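Local coordinates for thymidine kinase (Equid herpesvirus 4, PDB 1P73), which catalyses the ATP-dependent phosphorylation of thymidine to dTMP, a salvage step that probably supplies precursors for viral DNA replication, at residues L38-P43 / R323-F328; T89-L94 / F119-V124. One frame throughout, in Å; residues are numbered along the deposited sequence.

How the contacts relate
Both contacts are buried in the P-loop kinase core and share its sheet, since strands 37-40 and 115-120 are parallel neighbours, with F40 O probably hydrogen-bonded to D120 N at 2.9 Å. Contact 1 lies further out, its centre about 18 Å from the centre of the chain, and packs the C-terminal helix by apolar side chains; contact 2, at about 9 Å, joins helix 73-99 to the strand end that carries charged residues into the active site. Neither has a hydrogen bond between its own segments. Their polar ends converge where E42 forms a salt bridge with R121 beside the bound tetraphosphate, whereas L94 and F328 both pack on W271 of the second subunit.

Contact 1 of 2, residues L38-P43 / R323-F328; sequences LYFPEP and RAARTF. With 4TA (p1-(5'-adenosyl)p4-(5'-(2'-deoxy-thymidyl))tetraphosphate), chain N.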
# COMPACT_ATOMS: atom_id res chain seq x y z
N LEU B 38 -23.75 -10.19 -4.58
CA LEU B 38 -22.54 -10.97 -4.70
C LEU B 38 -21.69 -10.82 -3.43
O LEU B 38 -21.41 -9.71 -2.99
CB LEU B 38 -21.76 -10.53 -5.92
CG LEU B 38 -22.49 -10.74 -7.25
CD1 LEU B 38 -21.80 -9.96 -8.36
CD2 LEU B 38 -22.61 -12.23 -7.62
N TYR B 39 -21.27 -11.95 -2.87
CA TYR B 39 -20.50 -11.95 -1.65
C TYR B 39 -19.03 -12.26 -1.88
O TYR B 39 -18.67 -13.24 -2.55
CB TYR B 39 -21.08 -12.96 -0.67
CG TYR B 39 -20.39 -13.02 0.66
CD1 TYR B 39 -20.45 -11.94 1.53
CD2 TYR B 39 -19.69 -14.17 1.06
CE1 TYR B 39 -19.82 -11.98 2.77
CE2 TYR B 39 -19.05 -14.22 2.31
CZ TYR B 39 -19.13 -13.12 3.15
OH TYR B 39 -18.50 -13.13 4.39
N PHE B 40 -18.17 -11.42 -1.31
CA PHE B 40 -16.74 -11.67 -1.36
C PHE B 40 -16.29 -11.97 0.06
O PHE B 40 -16.28 -11.08 0.90
CB PHE B 40 -15.97 -10.47 -1.91
CG PHE B 40 -16.29 -10.11 -3.36
CD1 PHE B 40 -17.42 -9.36 -3.67
CD2 PHE B 40 -15.43 -10.49 -4.38
CE1 PHE B 40 -17.70 -9.00 -4.98
CE2 PHE B 40 -15.70 -10.13 -5.71
CZ PHE B 40 -16.84 -9.39 -6.01
N PRO B 41 -15.96 -13.22 0.35
CA PRO B 41 -15.58 -13.63 1.71
C PRO B 41 -14.18 -13.20 2.08
O PRO B 41 -13.45 -12.68 1.25
CB PRO B 41 -15.66 -15.16 1.64
CG PRO B 41 -15.39 -15.48 0.22
CD PRO B 41 -15.97 -14.36 -0.59
N GLU B 42 -13.83 -13.44 3.35
CA GLU B 42 -12.47 -13.23 3.84
C GLU B 42 -11.48 -14.11 3.09
O GLU B 42 -11.73 -15.30 2.88
CB GLU B 42 -12.40 -13.50 5.34
CG GLU B 42 -12.16 -12.21 6.13
CD GLU B 42 -12.92 -12.16 7.45
OE1 GLU B 42 -13.30 -13.24 7.96
OE2 GLU B 42 -13.14 -11.05 7.98
N PRO B 43 -10.36 -13.52 2.68
CA PRO B 43 -9.36 -14.22 1.86
C PRO B 43 -8.57 -15.25 2.68
O PRO B 43 -7.36 -15.11 2.87
CB PRO B 43 -8.46 -13.08 1.38
CG PRO B 43 -8.60 -12.02 2.43
CD PRO B 43 -9.96 -12.13 3.00
N ARG B 323 -17.95 -12.93 -12.30
CA ARG B 323 -16.89 -13.93 -12.43
C ARG B 323 -15.85 -13.73 -11.32
O ARG B 323 -15.31 -14.70 -10.81
CB ARG B 323 -16.20 -13.90 -13.79
CG ARG B 323 -17.09 -14.16 -14.98
CD ARG B 323 -16.33 -14.35 -16.29
NE ARG B 323 -15.62 -13.15 -16.73
CZ ARG B 323 -16.17 -12.17 -17.44
NH1 ARG B 323 -17.45 -12.21 -17.79
NH2 ARG B 323 -15.44 -11.13 -17.80
N ALA B 324 -15.58 -12.48 -10.96
CA ALA B 324 -14.66 -12.18 -9.88
C ALA B 324 -15.07 -12.89 -8.61
O ALA B 324 -14.26 -13.56 -7.96
CB ALA B 324 -14.55 -10.66 -9.63
N ALA B 325 -16.35 -12.76 -8.26
CA ALA B 325 -16.87 -13.32 -7.03
C ALA B 325 -16.78 -14.85 -7.05
O ALA B 325 -16.36 -15.45 -6.05
CB ALA B 325 -18.29 -12.85 -6.78
N ARG B 326 -17.13 -15.46 -8.18
CA ARG B 326 -17.03 -16.91 -8.34
C ARG B 326 -15.58 -17.34 -8.19
O ARG B 326 -15.28 -18.25 -7.41
CB ARG B 326 -17.60 -17.37 -9.69
N THR B 327 -14.68 -16.67 -8.92
CA THR B 327 -13.25 -16.91 -8.81
C THR B 327 -12.80 -16.77 -7.35
O THR B 327 -12.12 -17.65 -6.84
CB THR B 327 -12.46 -15.98 -9.73
N PHE B 328 -13.20 -15.69 -6.68
CA PHE B 328 -12.73 -15.42 -5.33
C PHE B 328 -13.20 -16.48 -4.34
O PHE B 328 -12.39 -17.03 -3.60
CB PHE B 328 -13.16 -14.03 -4.87
CG PHE B 328 -12.22 -13.40 -3.86
CD1 PHE B 328 -12.61 -13.26 -2.53
CD2 PHE B 328 -10.96 -12.96 -4.24
CE1 PHE B 328 -11.74 -12.68 -1.60
CE2 PHE B 328 -10.10 -12.38 -3.31
CZ PHE B 328 -10.49 -12.24 -1.99
C5M 4TA N . -8.31 -8.30 9.14
C5 4TA N . -7.45 -8.82 10.26
C6 4TA N . -7.81 -9.97 10.95
N1 4TA N . -7.04 -10.42 11.96
C1B 4TA N . -7.41 -11.65 12.69
C2B 4TA N . -8.48 -11.45 13.75
C3B 4TA N . -9.18 -12.80 13.81
O3B 4TA N . -8.78 -13.57 14.95
C4B 4TA N . -8.79 -13.53 12.53
C5B 4TA N . -10.00 -13.88 11.67
O5' 4TA N . -10.88 -12.76 11.54
PD 4TA N . -12.42 -12.97 11.10
O2D 4TA N . -13.11 -11.62 10.98
O1D 4TA N . -12.37 -13.94 9.94
OCD 4TA N . -13.03 -13.78 12.37
PC 4TA N . -14.55 -14.32 12.45
O1C 4TA N . -14.87 -15.12 11.20
O2C 4TA N . -14.66 -15.00 13.80
OBC 4TA N . -15.46 -12.96 12.48
PB 4TA N . -16.95 -12.78 11.90
O2B 4TA N . -16.93 -13.14 10.45
O1B 4TA N . -17.52 -11.47 12.39
OAB 4TA N . -17.81 -13.86 12.68
PA 4TA N . -18.82 -14.92 12.02
O1A 4TA N . -19.66 -14.34 10.90
O2A 4TA N . -18.04 -16.21 11.79
OA 4TA N . -19.77 -15.10 13.31
C5' 4TA N . -19.17 -15.17 14.62
C4' 4TA N . -19.62 -16.41 15.41
O1' 4TA N . -20.92 -16.19 15.98
C1' 4TA N . -21.92 -16.95 15.30
C2' 4TA N . -21.21 -17.75 14.21
O2' 4TA N . -21.69 -19.09 14.10
C3' 4TA N . -19.73 -17.66 14.55
O3' 4TA N . -19.29 -18.76 15.34
N9A 4TA N . -22.90 -16.01 14.69
C8A 4TA N . -22.88 -15.23 13.58
N7A 4TA N . -24.06 -14.52 13.46
C5A 4TA N . -24.80 -14.93 14.56
C4A 4TA N . -24.08 -15.81 15.28
N3A 4TA N . -24.56 -16.38 16.42
C2A 4TA N . -25.79 -16.05 16.85
N1A 4TA N . -26.54 -15.17 16.15
C6A 4TA N . -26.07 -14.59 15.01
N6A 4TA N . -26.80 -13.70 14.29
O4' 4TA N . -7.89 -12.67 11.82
C2 4TA N . -5.82 -9.75 12.30
O2 4TA N . -5.09 -10.18 13.24
N3 4TA N . -5.43 -8.62 11.64
C4 4TA N . -6.19 -8.12 10.64
O4 4TA N . -5.82 -7.10 10.04
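A backbone carbonyl meets the rim of an aromatic ring: P41 O sits in the plane of the F328 ring, 3.3 Å from CE1. No hydrogen bond joins the two segments, and the rest of the contact is apolar packing in a P-loop kinase fold, where the C-terminal helix 315-332 lies against strand 37-40 of the central sheet. The axes of the two short segments approach to 8.1 Å at an angle of 42°. A325 points its CB at the strand, over one face of the F40 ring, 4.1 Å from the centroid and displaced toward the rim, a CH-pi contact. The same methyl reaches L38 CB, while F40 CE2 touches A324 CB at 4.1 Å. A chi1 of -151°, roughly trans to N, turns the F328 ring toward the loop that follows the strand. There its CD1 slides past P41 CD, and CZ ends 4.0 Å from P43 CB. F40 also stacks on F119, so its ring links the helix to the neighbouring strand 115-120. Between the packed prolines, E42, the predicted proton acceptor, has its CB directed away from the helix; its OE2 forms a salt bridge with K20 of the ATP-binding loop. One amide ties strand and helix together from the next turn: N329 ND2 is hydrogen-bonded to both Y39 O and A325 O.

Contact 2 of 2, residues T89-L94 / F119-V124; sequences TPYLIL and FDRHPV. With 4TA (p1-(5'-adenosyl)p4-(5'-(2'-deoxy-thymidyl))tetraphosphate), chain N.
Y91 reaches from segment 89-94 of helix 73-99 across the end of strand 115-120, and its phenol lies against the aliphatic part of R121. Y91 OH is 3.5 Å from R121 CD, and CE1 is 3.7 Å from R121 CB. The ring plane stands at 90° to the guanidinium, so the two flat groups do not stack; the tyrosine touches the methylenes instead. D120 O approaches the same ring at its edge, in plane, 3.6 Å from CE1. At the base of the side chain Y91 CB packs on P123 CG. One turn on, L94 CD2 lies at the edge of the F119 ring, in its plane, 3.6 Å from F119 CD2; a trans chi1 points the isobutyl group at the strand. D120, R121 and H122 form the Asp-Arg-His motif of herpesviral thymidine kinases, which runs from the end of strand 115-120 into the nucleoside and phosphate site. R121, extended from CG to NE, carries its guanidinium past Y91 to the ligand, where NH2 gives a nearly straight hydrogen bond (167°) to 4TA O2D at 3.1 Å, with the acceptor in the guanidinium plane. Its CD also comes 3.8 Å from the thymine methyl C5M. Further out, NH1 is held by a salt bridge to D13 and a hydrogen bond to G14 O, and NE by a salt bridge to E42; together these bonds probably fix the rotation of the guanidinium. D120 turns its carboxylate toward the ATP-binding loop, with OD1 in a salt bridge with K20 and OD2 hydrogen-bonded to S21. H122 precedes helix 124-137 and caps its start: ND1 accepts from V124 N at 2.9 Å, the donor lying 20° out of the imidazole plane, while NE2 is hydrogen-bonded to E155.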
# COMPACT_ATOMS: atom_id res chain seq x y z
N THR B 89 -2.38 -7.93 2.12
CA THR B 89 -2.16 -8.19 0.70
C THR B 89 -3.39 -8.58 -0.14
O THR B 89 -3.69 -7.89 -1.11
CB THR B 89 -0.98 -9.13 0.51
OG1 THR B 89 0.15 -8.52 1.15
CG2 THR B 89 -0.58 -9.23 -0.97
N PRO B 90 -4.13 -9.63 0.24
CA PRO B 90 -5.29 -10.06 -0.56
C PRO B 90 -6.38 -8.97 -0.71
O PRO B 90 -7.06 -8.95 -1.75
CB PRO B 90 -5.83 -11.24 0.22
CG PRO B 90 -5.34 -11.04 1.59
CD PRO B 90 -3.97 -10.47 1.44
N TYR B 91 -6.55 -8.11 0.30
CA TYR B 91 -7.55 -7.05 0.26
C TYR B 91 -7.14 -6.01 -0.76
O TYR B 91 -7.96 -5.57 -1.55
CB TYR B 91 -7.73 -6.38 1.63
CG TYR B 91 -8.40 -7.26 2.64
CD1 TYR B 91 -9.78 -7.51 2.58
CD2 TYR B 91 -7.67 -7.85 3.65
CE1 TYR B 91 -10.41 -8.33 3.51
CE2 TYR B 91 -8.30 -8.67 4.60
CZ TYR B 91 -9.66 -8.91 4.51
OH TYR B 91 -10.27 -9.72 5.45
N LEU B 92 -5.87 -5.65 -0.75
CA LEU B 92 -5.31 -4.69 -1.69
C LEU B 92 -5.48 -5.15 -3.14
O LEU B 92 -5.79 -4.37 -4.04
CB LEU B 92 -3.82 -4.48 -1.39
CG LEU B 92 -3.48 -3.73 -0.11
CD1 LEU B 92 -1.99 -3.41 -0.07
CD2 LEU B 92 -4.35 -2.44 0.04
N ILE B 93 -5.24 -6.44 -3.35
CA ILE B 93 -5.42 -7.06 -4.64
C ILE B 93 -6.89 -7.08 -5.10
O ILE B 93 -7.19 -6.75 -6.24
CB ILE B 93 -4.78 -8.46 -4.65
CG1 ILE B 93 -3.26 -8.29 -4.54
CG2 ILE B 93 -5.17 -9.24 -5.91
CD1 ILE B 93 -2.50 -9.58 -4.27
N LEU B 94 -7.80 -7.45 -4.20
CA LEU B 94 -9.23 -7.43 -4.51
C LEU B 94 -9.71 -6.01 -4.87
O LEU B 94 -10.45 -5.82 -5.83
CB LEU B 94 -10.03 -8.01 -3.34
CG LEU B 94 -11.53 -8.22 -3.55
CD1 LEU B 94 -11.81 -9.31 -4.59
CD2 LEU B 94 -12.20 -8.54 -2.24
N PHE B 119 -18.82 -7.00 0.56
CA PHE B 119 -17.44 -7.44 0.80
C PHE B 119 -17.26 -7.64 2.29
O PHE B 119 -17.62 -6.77 3.10
CB PHE B 119 -16.43 -6.38 0.35
CG PHE B 119 -16.34 -6.19 -1.14
CD1 PHE B 119 -17.22 -5.33 -1.79
CD2 PHE B 119 -15.35 -6.83 -1.88
CE1 PHE B 119 -17.11 -5.13 -3.18
CE2 PHE B 119 -15.25 -6.64 -3.26
CZ PHE B 119 -16.13 -5.78 -3.90
N ASP B 120 -16.72 -8.79 2.65
CA ASP B 120 -16.32 -9.02 4.03
C ASP B 120 -15.01 -8.26 4.30
O ASP B 120 -13.93 -8.72 3.92
CB ASP B 120 -16.16 -10.50 4.31
CG ASP B 120 -16.11 -10.80 5.78
OD1 ASP B 120 -15.56 -9.97 6.54
OD2 ASP B 120 -16.61 -11.83 6.29
N ARG B 121 -15.14 -7.10 4.93
CA ARG B 121 -14.03 -6.24 5.31
C ARG B 121 -13.56 -5.36 4.18
O ARG B 121 -13.42 -5.80 3.04
CB ARG B 121 -12.85 -7.02 5.89
CG ARG B 121 -13.14 -7.68 7.23
CD ARG B 121 -11.91 -7.97 8.03
NE ARG B 121 -12.30 -8.57 9.30
CZ ARG B 121 -12.64 -7.88 10.38
NH1 ARG B 121 -12.62 -6.56 10.39
NH2 ARG B 121 -13.00 -8.54 11.48
N HIS B 122 -13.32 -4.09 4.53
CA HIS B 122 -12.67 -3.09 3.69
C HIS B 122 -11.17 -3.08 4.05
O HIS B 122 -10.81 -3.40 5.20
CB HIS B 122 -13.31 -1.74 4.02
CG HIS B 122 -12.80 -0.60 3.22
ND1 HIS B 122 -11.66 0.10 3.56
CD2 HIS B 122 -13.28 -0.01 2.09
CE1 HIS B 122 -11.45 1.06 2.67
NE2 HIS B 122 -12.42 1.02 1.77
N PRO B 123 -10.28 -2.77 3.10
CA PRO B 123 -8.85 -2.59 3.40
C PRO B 123 -8.51 -1.73 4.63
O PRO B 123 -7.38 -1.83 5.12
CB PRO B 123 -8.31 -1.93 2.12
CG PRO B 123 -9.15 -2.51 1.05
CD PRO B 123 -10.54 -2.62 1.66
N VAL B 124 -9.45 -0.93 5.12
CA VAL B 124 -9.24 -0.18 6.35
C VAL B 124 -8.97 -1.12 7.54
O VAL B 124 -8.15 -0.79 8.43
CB VAL B 124 -10.41 0.86 6.64
CG1 VAL B 124 -11.65 0.19 7.24
CG2 VAL B 124 -9.92 1.99 7.54
C5M 4TA N . -8.31 -8.30 9.14
C5 4TA N . -7.45 -8.82 10.26
C6 4TA N . -7.81 -9.97 10.95
N1 4TA N . -7.04 -10.42 11.96
C1B 4TA N . -7.41 -11.65 12.69
C2B 4TA N . -8.48 -11.45 13.75
C3B 4TA N . -9.18 -12.80 13.81
O3B 4TA N . -8.78 -13.57 14.95
C4B 4TA N . -8.79 -13.53 12.53
C5B 4TA N . -10.00 -13.88 11.67
O5' 4TA N . -10.88 -12.76 11.54
PD 4TA N . -12.42 -12.97 11.10
O2D 4TA N . -13.11 -11.62 10.98
O1D 4TA N . -12.37 -13.94 9.94
OCD 4TA N . -13.03 -13.78 12.37
PC 4TA N . -14.55 -14.32 12.45
O1C 4TA N . -14.87 -15.12 11.20
O2C 4TA N . -14.66 -15.00 13.80
OBC 4TA N . -15.46 -12.96 12.48
PB 4TA N . -16.95 -12.78 11.90
O2B 4TA N . -16.93 -13.14 10.45
O1B 4TA N . -17.52 -11.47 12.39
OAB 4TA N . -17.81 -13.86 12.68
PA 4TA N . -18.82 -14.92 12.02
O1A 4TA N . -19.66 -14.34 10.90
O2A 4TA N . -18.04 -16.21 11.79
OA 4TA N . -19.77 -15.10 13.31
C5' 4TA N . -19.17 -15.17 14.62
C4' 4TA N . -19.62 -16.41 15.41
O1' 4TA N . -20.92 -16.19 15.98
C1' 4TA N . -21.92 -16.95 15.30
C2' 4TA N . -21.21 -17.75 14.21
O2' 4TA N . -21.69 -19.09 14.10
C3' 4TA N . -19.73 -17.66 14.55
O3' 4TA N . -19.29 -18.76 15.34
N9A 4TA N . -22.90 -16.01 14.69
C8A 4TA N . -22.88 -15.23 13.58
N7A 4TA N . -24.06 -14.52 13.46
C5A 4TA N . -24.80 -14.93 14.56
C4A 4TA N . -24.08 -15.81 15.28
N3A 4TA N . -24.56 -16.38 16.42
C2A 4TA N . -25.79 -16.05 16.85
N1A 4TA N . -26.54 -15.17 16.15
C6A 4TA N . -26.07 -14.59 15.01
N6A 4TA N . -26.80 -13.70 14.29
O4' 4TA N . -7.89 -12.67 11.82
C2 4TA N . -5.82 -9.75 12.30
O2 4TA N . -5.09 -10.18 13.24
N3 4TA N . -5.43 -8.62 11.64
C4 4TA N . -6.19 -8.12 10.64
O4 4TA N . -5.82 -7.10 10.04